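Local coordinates for protein putative agmatinase (Clostridium difficile, PDB 3LHL) that probably hydrolyses agmatine to putrescine and urea at a manganese centre, as a member of the agmatinase branch of the arginase family, at residues A[11-16]-A[91-96]; A[28-33]-A[247-252]; A[153-158]-A[173-178]. All blocks are in the same frame, centred on the assembly; numbering follows the deposited sequence.

Overall arrangement
From the N terminus, strand 10-15 enters the parallel sheet, and interaction 1 pairs it with strand 90-95, closing a loop that contains strand 57-62 and helix 70-86. Interaction 2 starts within that loop, at residues 28-33, and ends far beyond it at 247-252, so the two cross. They touch where Gly96 O meets Glu248 N, probably as a hydrogen bond, and Gly95 O packs on Ala30 CB. Interaction 3 closes a short beta-alpha-beta unit that lies within the much longer span of interaction 2, and follows interaction 1 in series. Interactions 1 and 3 belong to the same sheet on opposite sides of the chain's centre; interaction 2 packs helix 30-38 against the loop after strand 240-247.

Interaction 1 of 3, residues A[11-16]-A[91-96]; sequences IVFGVG and PFMIGG
Strands 11-15 and 91-95 run parallel, with a twist of 27° between their short axes. Their N-H groups and carbonyls bond in alternation: Phe92 N donates to Ile11 O at 2.8 Å, Phe13 N to Phe92 O at 3.0 Å, Ile94 N to Phe13 O at 2.9 Å and Val15 N to Ile94 O at 3.0 Å. Val12 CA and Met93 CA add CA-H...O contacts to Phe92 O and Phe13 O. Side chains divide between the two faces. On one, the Phe13 ring reaches across to Met93, a selenomethionine. With CG wedged between the backbone N and the carbonyl carbon (chi1 67°), the ring turns toward the neighbouring strand, where Met93 CB makes an off-centre CH-pi contact and lies 3.8 Å from Phe13 CZ. The selenium approaches the same ring obliquely, in a Met-aromatic contact. Val15 comes at Met93 from farther along the strand, its CG2 3.6 Å from Met93 CG, while Pro91 CB borders the Phe13 ring at its edge. On the other face Val12 lies alongside Phe92, CG2 to CB, and its CG1 meets CG1 of Ile94 at 4.0 Å. Helix 70-86 packs on the Phe13 and Met93 side; helix 258-278 covers Phe92 and Ile94. These two strands are neighbours in the parallel sheet of the alpha/beta arginase fold. The backbone bonds fix the register, and the apolar side chains, packed strand to strand on both faces, form the surfaces on which helices 70-86 and 258-278 lie.

Interaction 2 of 3, residues A[28-33]-A[247-252]; sequences RFASSS and VELSPD
The carbonyl oxygen of Phe29 accepts the backbone N-H of Ser33, N to O 2.8 Å, at the start of helix 30-38, and Pro251 CG rests against the same oxygen at 3.9 Å. The proline ring is the main wedge of the contact. Its CG also presses on Ser33 CB at 3.5 Å, and its CB lies 3.6 Å from Ser33 OG, a hydroxyl placed anti to the backbone N (chi1 176°) that has a weak hydrogen bond to Thr260. Deeper in, the methyl group of Ala30 abuts the carbonyl of Leu249, CB to O 3.3 Å, while Leu249 CD2 lies 3.8 Å from Ala30 CB. Helix 30-38 is thereby packed against the loop that leaves strand 240-247 in the parallel sheet of the arginase fold, at the end where the manganese ions bind. Glu248, just before Leu249 in this loop, is a manganese ligand in a structure of this protein, although no metal is bound to it in this chain; its OE2 accepts the backbone N-H of His98, itself a manganese ligand. Leu249 also touches Phe211 and Leu203, the latter between the manganese ligands Asp202 and Asp204. At the outer end of the contact the Phe29 ring has Arg28 CG over the centre of one face, and Asp252 OD2 comes obliquely to Phe29 CD2 at 4.0 Å, with carboxylate and ring planes 52° apart.

Interaction 3 of 3, residues A[153-158]-A[173-178]; sequences IFQFGI and KHTYME
Phe154, Phe156 and Tyr176 form an aromatic cluster on one face of the paired strands 153-156 and 176-178. Tyr176 takes the middle place. Its CB lies 3.4 Å from Phe154 CD1, and CG, anti to the backbone N (chi1 166°), carries the ring past Phe154 toward Phe156, whose CE1 meets Tyr176 CE2 at 3.9 Å near the plane of the tyrosine ring. The Phe154 and Tyr176 planes are inclined at 39°, so the two rings meet obliquely. Ile188 of helix 185-191 packs on all three aromatics. On the other face, that of Gln155 and Met177, the selenomethionine side chain of Met177 is met by Ile158 from beyond the corner at Gly157; the two cross at about a right angle, Ile158 CG1 to Met177 CG 3.6 Å, and Phe166 of helix 163-170 touches both. Between the faces runs a parallel pairing: Tyr176 N donates to Ile153 O at 2.8 Å, Gln155 N to Tyr176 O at 2.7 Å, and Glu178 N to Gln155 O at 2.8 Å. At the corner, the N-H groups of Gly157 and Ile158 make weak bonds to Glu178 O. At the other end a water bridges the two segments, accepting from Ile153 N and donating to His174 O. The polar edge beside the cluster belongs to Glu178. Its OE1 sits in the plane of the Phe156 ring, 3.6 Å from CD1, with the carboxylate turned 88° to the ring; Thr184 OG1 is hydrogen-bonded both to this oxygen and to Tyr176 OH. The contact closes the beta-alpha-beta unit around helix 163-170 and attaches the outermost strand to the sheet. The aromatic face is thus an apolar join bordered by polar ends that Thr184 ties together, whereas the Met177 side mixes apolar groups with the buried Gln155.

Interaction 1 of 3, residues A[11-16]-A[91-96]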
loop_
_atom_site.group_PDB
_atom_site.type_symbol
_atom_site.label_atom_id
_atom_site.label_comp_id
_atom_site.label_asym_id
_atom_site.label_seq_id
_atom_site.Cartn_x
_atom_site.Cartn_y
_atom_site.Cartn_z
ATOM N N ILE A 11 -13.483 -0.704 -4.614
ATOM C CA ILE A 11 -13.885 0.520 -3.931
ATOM C C ILE A 11 -12.645 1.268 -3.447
ATOM O O ILE A 11 -11.944 0.819 -2.532
ATOM C CB ILE A 11 -14.788 0.203 -2.717
ATOM C CG1 ILE A 11 -15.933 -0.723 -3.150
ATOM C CG2 ILE A 11 -15.331 1.498 -2.113
ATOM C CD1 ILE A 11 -16.826 -0.156 -4.242
ATOM N N VAL A 12 -12.390 2.410 -4.076
ATOM C CA VAL A 12 -11.243 3.254 -3.767
ATOM C C VAL A 12 -11.650 4.368 -2.815
ATOM O O VAL A 12 -12.629 5.073 -3.059
ATOM C CB VAL A 12 -10.688 3.919 -5.046
ATOM C CG1 VAL A 12 -9.456 4.732 -4.714
ATOM C CG2 VAL A 12 -10.390 2.864 -6.098
ATOM N N PHE A 13 -10.900 4.531 -1.731
ATOM C CA PHE A 13 -11.208 5.587 -0.777
ATOM C C PHE A 13 -9.923 6.130 -0.178
ATOM O O PHE A 13 -8.906 5.433 -0.108
ATOM C CB PHE A 13 -12.175 5.079 0.313
ATOM C CG PHE A 13 -11.592 4.037 1.227
ATOM C CD1 PHE A 13 -11.077 4.394 2.471
ATOM C CD2 PHE A 13 -11.571 2.696 0.851
ATOM C CE1 PHE A 13 -10.549 3.431 3.333
ATOM C CE2 PHE A 13 -11.044 1.723 1.702
ATOM C CZ PHE A 13 -10.532 2.092 2.947
ATOM N N GLY A 14 -9.967 7.393 0.226
ATOM C CA GLY A 14 -8.795 8.017 0.800
ATOM C C GLY A 14 -8.872 8.111 2.305
ATOM O O GLY A 14 -9.961 8.148 2.881
ATOM N N VAL A 15 -7.703 8.131 2.934
ATOM C CA VAL A 15 -7.584 8.237 4.384
ATOM C C VAL A 15 -6.466 9.232 4.659
ATOM O O VAL A 15 -5.291 8.853 4.728
ATOM C CB VAL A 15 -7.209 6.885 5.035
ATOM C CG1 VAL A 15 -7.042 7.066 6.539
ATOM C CG2 VAL A 15 -8.282 5.844 4.744
ATOM N N GLY A 16 -6.839 10.502 4.789
ATOM C CA GLY A 16 -5.864 11.546 5.049
ATOM C C GLY A 16 -5.509 11.607 6.522
ATOM O O GLY A 16 -5.954 12.502 7.251
ATOM N N PRO A 91 -11.307 -3.540 -1.174
ATOM C CA PRO A 91 -11.040 -2.198 -0.662
ATOM C C PRO A 91 -9.676 -1.738 -1.170
ATOM O O PRO A 91 -8.693 -2.473 -1.076
ATOM C CB PRO A 91 -11.058 -2.393 0.854
ATOM C CG PRO A 91 -10.492 -3.775 1.012
ATOM C CD PRO A 91 -11.182 -4.549 -0.104
ATOM N N PHE A 92 -9.632 -0.539 -1.738
ATOM C CA PHE A 92 -8.389 0.028 -2.231
ATOM C C PHE A 92 -8.237 1.367 -1.515
ATOM O O PHE A 92 -8.885 2.351 -1.860
ATOM C CB PHE A 92 -8.452 0.223 -3.745
ATOM C CG PHE A 92 -7.121 0.522 -4.377
ATOM C CD1 PHE A 92 -6.961 0.426 -5.752
ATOM C CD2 PHE A 92 -6.033 0.912 -3.604
ATOM C CE1 PHE A 92 -5.736 0.714 -6.354
ATOM C CE2 PHE A 92 -4.798 1.202 -4.197
ATOM C CZ PHE A 92 -4.655 1.103 -5.575
HETATM N N MSE A 93 -7.375 1.379 -0.506
HETATM C CA MSE A 93 -7.138 2.560 0.306
HETATM C C MSE A 93 -5.937 3.392 -0.155
HETATM O O MSE A 93 -4.865 2.859 -0.464
HETATM C CB MSE A 93 -6.960 2.115 1.763
HETATM C CG MSE A 93 -6.787 3.226 2.783
HETATM SE SE MSE A 93 -6.830 2.521 4.611
HETATM C CE MSE A 93 -5.317 1.308 4.490
ATOM N N ILE A 94 -6.150 4.703 -0.223
ATOM C CA ILE A 94 -5.119 5.662 -0.606
ATOM C C ILE A 94 -4.915 6.443 0.674
ATOM O O ILE A 94 -5.598 7.436 0.924
ATOM C CB ILE A 94 -5.607 6.658 -1.664
ATOM C CG1 ILE A 94 -6.142 5.920 -2.892
ATOM C CG2 ILE A 94 -4.473 7.599 -2.033
ATOM C CD1 ILE A 94 -5.151 4.983 -3.534
ATOM N N GLY A 95 -3.977 6.010 1.495
ATOM C CA GLY A 95 -3.810 6.704 2.748
ATOM C C GLY A 95 -2.691 7.702 2.872
ATOM O O GLY A 95 -2.067 8.136 1.896
ATOM N N GLY A 96 -2.507 8.096 4.126
ATOM C CA GLY A 96 -1.451 8.991 4.509
ATOM C C GLY A 96 -0.414 8.014 5.030
ATOM O O GLY A 96 0.062 7.167 4.274
#

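Interaction 2 of 3, residues A[28-33]-A[247-252]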
loop_
_atom_site.group_PDB
_atom_site.type_symbol
_atom_site.label_atom_id
_atom_site.label_comp_id
_atom_site.label_asym_id
_atom_site.label_seq_id
_atom_site.Cartn_x
_atom_site.Cartn_y
_atom_site.Cartn_z
ATOM N N ARG A 28 -1.213 13.194 5.133
ATOM C CA ARG A 28 -2.650 13.406 5.224
ATOM C C ARG A 28 -3.239 14.000 3.947
ATOM O O ARG A 28 -4.436 13.861 3.692
ATOM C CB ARG A 28 -2.971 14.347 6.391
ATOM C CG ARG A 28 -2.627 15.809 6.108
ATOM C CD ARG A 28 -2.896 16.703 7.313
ATOM N NE ARG A 28 -2.034 16.368 8.442
ATOM C CZ ARG A 28 -2.119 16.936 9.640
ATOM N NH1 ARG A 28 -3.030 17.876 9.862
ATOM N NH2 ARG A 28 -1.302 16.556 10.616
ATOM N N PHE A 29 -2.400 14.649 3.145
ATOM C CA PHE A 29 -2.863 15.308 1.923
ATOM C C PHE A 29 -2.767 14.496 0.640
ATOM O O PHE A 29 -3.143 14.977 -0.428
ATOM C CB PHE A 29 -2.094 16.612 1.728
ATOM C CG PHE A 29 -2.282 17.601 2.840
ATOM C CD1 PHE A 29 -3.531 18.169 3.082
ATOM C CD2 PHE A 29 -1.205 17.985 3.633
ATOM C CE1 PHE A 29 -3.705 19.109 4.099
ATOM C CE2 PHE A 29 -1.368 18.930 4.657
ATOM C CZ PHE A 29 -2.619 19.491 4.888
ATOM N N ALA A 30 -2.269 13.273 0.746
ATOM C CA ALA A 30 -2.095 12.407 -0.409
ATOM C C ALA A 30 -3.292 12.301 -1.366
ATOM O O ALA A 30 -3.207 12.720 -2.518
ATOM C CB ALA A 30 -1.670 11.014 0.066
ATOM N N SER A 31 -4.402 11.740 -0.897
ATOM C CA SER A 31 -5.576 11.566 -1.754
ATOM C C SER A 31 -6.174 12.866 -2.286
ATOM O O SER A 31 -6.559 12.937 -3.451
ATOM C CB SER A 31 -6.658 10.754 -1.024
ATOM O OG SER A 31 -7.137 11.427 0.125
ATOM N N SER A 32 -6.251 13.895 -1.447
ATOM C CA SER A 32 -6.810 15.167 -1.892
ATOM C C SER A 32 -5.884 15.829 -2.913
ATOM O O SER A 32 -6.337 16.499 -3.835
ATOM C CB SER A 32 -7.035 16.100 -0.699
ATOM O OG SER A 32 -5.822 16.344 -0.021
ATOM N N SER A 33 -4.583 15.650 -2.743
ATOM C CA SER A 33 -3.635 16.219 -3.686
ATOM C C SER A 33 -3.758 15.475 -5.021
ATOM O O SER A 33 -3.688 16.073 -6.091
ATOM C CB SER A 33 -2.212 16.092 -3.147
ATOM O OG SER A 33 -1.276 16.561 -4.096
ATOM N N VAL A 247 0.608 4.092 0.230
ATOM C CA VAL A 247 0.719 5.054 1.312
ATOM C C VAL A 247 2.010 5.853 1.323
ATOM O O VAL A 247 2.924 5.592 0.552
ATOM C CB VAL A 247 0.603 4.324 2.683
ATOM C CG1 VAL A 247 -0.748 3.614 2.797
ATOM C CG2 VAL A 247 1.730 3.306 2.819
ATOM N N GLU A 248 2.049 6.833 2.222
ATOM C CA GLU A 248 3.202 7.691 2.451
ATOM C C GLU A 248 3.502 8.789 1.426
ATOM O O GLU A 248 4.588 9.379 1.441
ATOM C CB GLU A 248 4.449 6.827 2.707
ATOM C CG GLU A 248 4.362 5.995 3.993
ATOM C CD GLU A 248 4.182 6.848 5.261
ATOM O OE1 GLU A 248 3.826 8.039 5.142
ATOM O OE2 GLU A 248 4.383 6.321 6.385
ATOM N N LEU A 249 2.556 9.057 0.531
ATOM C CA LEU A 249 2.746 10.153 -0.411
ATOM C C LEU A 249 2.530 11.404 0.432
ATOM O O LEU A 249 1.467 11.577 1.030
ATOM C CB LEU A 249 1.703 10.144 -1.533
ATOM C CG LEU A 249 1.594 11.515 -2.234
ATOM C CD1 LEU A 249 2.822 11.753 -3.123
ATOM C CD2 LEU A 249 0.325 11.585 -3.065
ATOM N N SER A 250 3.548 12.252 0.504
ATOM C CA SER A 250 3.468 13.496 1.260
ATOM C C SER A 250 3.848 14.567 0.241
ATOM O O SER A 250 5.012 14.931 0.109
ATOM C CB SER A 250 4.456 13.473 2.423
ATOM O OG SER A 250 4.158 14.501 3.343
ATOM N N PRO A 251 2.845 15.075 -0.496
ATOM C CA PRO A 251 2.869 16.090 -1.559
ATOM C C PRO A 251 3.803 17.282 -1.425
ATOM O O PRO A 251 4.717 17.460 -2.231
ATOM C CB PRO A 251 1.407 16.536 -1.646
ATOM C CG PRO A 251 0.665 15.312 -1.273
ATOM C CD PRO A 251 1.454 14.796 -0.093
ATOM N N ASP A 252 3.561 18.107 -0.417
ATOM C CA ASP A 252 4.351 19.310 -0.219
ATOM C C ASP A 252 5.863 19.139 -0.195
ATOM O O ASP A 252 6.587 20.082 -0.506
ATOM C CB ASP A 252 3.894 20.032 1.048
ATOM C CG ASP A 252 2.407 20.326 1.040
ATOM O OD1 ASP A 252 1.876 20.659 -0.043
ATOM O OD2 ASP A 252 1.769 20.227 2.113
#

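Interaction 3 of 3, residues A[153-158]-A[173-178]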
loop_
_atom_site.group_PDB
_atom_site.type_symbol
_atom_site.label_atom_id
_atom_site.label_comp_id
_atom_site.label_asym_id
_atom_site.label_seq_id
_atom_site.Cartn_x
_atom_site.Cartn_y
_atom_site.Cartn_z
ATOM N N ILE A 153 4.333 -13.084 5.260
ATOM C CA ILE A 153 4.736 -11.748 4.845
ATOM C C ILE A 153 5.950 -11.751 3.927
ATOM O O ILE A 153 6.958 -12.400 4.215
ATOM C CB ILE A 153 5.023 -10.883 6.085
ATOM C CG1 ILE A 153 3.801 -10.927 7.013
ATOM C CG2 ILE A 153 5.350 -9.451 5.675
ATOM C CD1 ILE A 153 4.004 -10.246 8.346
ATOM N N PHE A 154 5.832 -11.022 2.818
ATOM C CA PHE A 154 6.893 -10.911 1.819
ATOM C C PHE A 154 7.190 -9.438 1.585
ATOM O O PHE A 154 6.321 -8.685 1.153
ATOM C CB PHE A 154 6.448 -11.582 0.521
ATOM C CG PHE A 154 6.166 -13.041 0.678
ATOM C CD1 PHE A 154 7.122 -13.989 0.329
ATOM C CD2 PHE A 154 4.966 -13.469 1.242
ATOM C CE1 PHE A 154 6.892 -15.344 0.545
ATOM C CE2 PHE A 154 4.725 -14.824 1.464
ATOM C CZ PHE A 154 5.692 -15.763 1.115
ATOM N N GLN A 155 8.423 -9.037 1.869
ATOM C CA GLN A 155 8.818 -7.645 1.737
ATOM C C GLN A 155 9.790 -7.452 0.585
ATOM O O GLN A 155 10.656 -8.292 0.348
ATOM C CB GLN A 155 9.432 -7.182 3.058
ATOM C CG GLN A 155 8.664 -7.720 4.268
ATOM C CD GLN A 155 9.136 -7.138 5.580
ATOM O OE1 GLN A 155 8.948 -5.949 5.851
ATOM N NE2 GLN A 155 9.755 -7.971 6.404
ATOM N N PHE A 156 9.639 -6.336 -0.123
ATOM C CA PHE A 156 10.479 -6.036 -1.277
ATOM C C PHE A 156 10.994 -4.604 -1.313
ATOM O O PHE A 156 10.272 -3.673 -0.968
ATOM C CB PHE A 156 9.688 -6.294 -2.558
ATOM C CG PHE A 156 9.234 -7.702 -2.707
ATOM C CD1 PHE A 156 10.015 -8.627 -3.398
ATOM C CD2 PHE A 156 8.027 -8.115 -2.151
ATOM C CE1 PHE A 156 9.596 -9.946 -3.534
ATOM C CE2 PHE A 156 7.602 -9.437 -2.283
ATOM C CZ PHE A 156 8.386 -10.351 -2.975
ATOM N N GLY A 157 12.242 -4.445 -1.745
ATOM C CA GLY A 157 12.841 -3.127 -1.864
ATOM C C GLY A 157 13.398 -2.523 -0.590
ATOM O O GLY A 157 13.879 -1.390 -0.601
ATOM N N ILE A 158 13.343 -3.279 0.501
ATOM C CA ILE A 158 13.818 -2.808 1.797
ATOM C C ILE A 158 15.289 -2.392 1.772
ATOM O O ILE A 158 16.143 -3.122 1.273
ATOM C CB ILE A 158 13.642 -3.898 2.880
ATOM C CG1 ILE A 158 12.305 -4.634 2.689
ATOM C CG2 ILE A 158 13.717 -3.257 4.272
ATOM C CD1 ILE A 158 11.065 -3.762 2.797
ATOM N N LYS A 173 13.943 -15.485 10.231
ATOM C CA LYS A 173 13.005 -15.867 9.175
ATOM C C LYS A 173 11.518 -15.676 9.488
ATOM O O LYS A 173 10.690 -16.494 9.100
ATOM C CB LYS A 173 13.240 -17.333 8.791
ATOM C CG LYS A 173 14.697 -17.686 8.551
ATOM C CD LYS A 173 14.848 -19.101 8.018
ATOM C CE LYS A 173 16.313 -19.453 7.768
ATOM N NZ LYS A 173 16.464 -20.803 7.145
ATOM N N HIS A 174 11.171 -14.596 10.175
ATOM C CA HIS A 174 9.775 -14.352 10.499
ATOM C C HIS A 174 9.012 -13.789 9.297
ATOM O O HIS A 174 7.782 -13.799 9.269
ATOM C CB HIS A 174 9.676 -13.418 11.704
ATOM C CG HIS A 174 10.122 -14.052 12.987
ATOM N ND1 HIS A 174 9.508 -15.167 13.520
ATOM C CD2 HIS A 174 11.127 -13.735 13.837
ATOM C CE1 HIS A 174 10.115 -15.507 14.642
ATOM N NE2 HIS A 174 11.101 -14.654 14.857
ATOM N N THR A 175 9.751 -13.307 8.301
ATOM C CA THR A 175 9.147 -12.774 7.082
ATOM C C THR A 175 10.126 -13.011 5.950
ATOM O O THR A 175 11.303 -13.274 6.187
ATOM C CB THR A 175 8.913 -11.239 7.137
ATOM O OG1 THR A 175 10.161 -10.563 6.942
ATOM C CG2 THR A 175 8.322 -10.817 8.482
ATOM N N TYR A 176 9.637 -12.939 4.720
ATOM C CA TYR A 176 10.515 -13.079 3.572
ATOM C C TYR A 176 10.862 -11.642 3.212
ATOM O O TYR A 176 9.977 -10.788 3.137
ATOM C CB TYR A 176 9.807 -13.723 2.384
ATOM C CG TYR A 176 10.604 -13.557 1.116
ATOM C CD1 TYR A 176 11.675 -14.403 0.829
ATOM C CD2 TYR A 176 10.343 -12.499 0.241
ATOM C CE1 TYR A 176 12.471 -14.201 -0.296
ATOM C CE2 TYR A 176 11.130 -12.288 -0.886
ATOM C CZ TYR A 176 12.193 -13.143 -1.148
ATOM O OH TYR A 176 12.974 -12.943 -2.260
HETATM N N MSE A 177 12.139 -11.369 2.981
HETATM C CA MSE A 177 12.539 -10.013 2.653
HETATM C C MSE A 177 13.606 -9.915 1.583
HETATM O O MSE A 177 14.657 -10.537 1.693
HETATM C CB MSE A 177 13.041 -9.305 3.914
HETATM C CG MSE A 177 13.520 -7.885 3.676
HETATM SE SE MSE A 177 14.239 -7.060 5.274
HETATM C CE MSE A 177 12.576 -6.743 6.223
ATOM N N GLU A 178 13.332 -9.147 0.535
ATOM C CA GLU A 178 14.340 -8.950 -0.495
ATOM C C GLU A 178 14.911 -7.573 -0.196
ATOM O O GLU A 178 14.203 -6.562 -0.254
ATOM C CB GLU A 178 13.753 -8.963 -1.906
ATOM C CG GLU A 178 14.851 -9.114 -2.960
ATOM C CD GLU A 178 14.448 -8.637 -4.342
ATOM O OE1 GLU A 178 13.324 -8.957 -4.782
ATOM O OE2 GLU A 178 15.269 -7.952 -4.994
HETATM O O HOH W 1 5.505 -13.789 7.687
#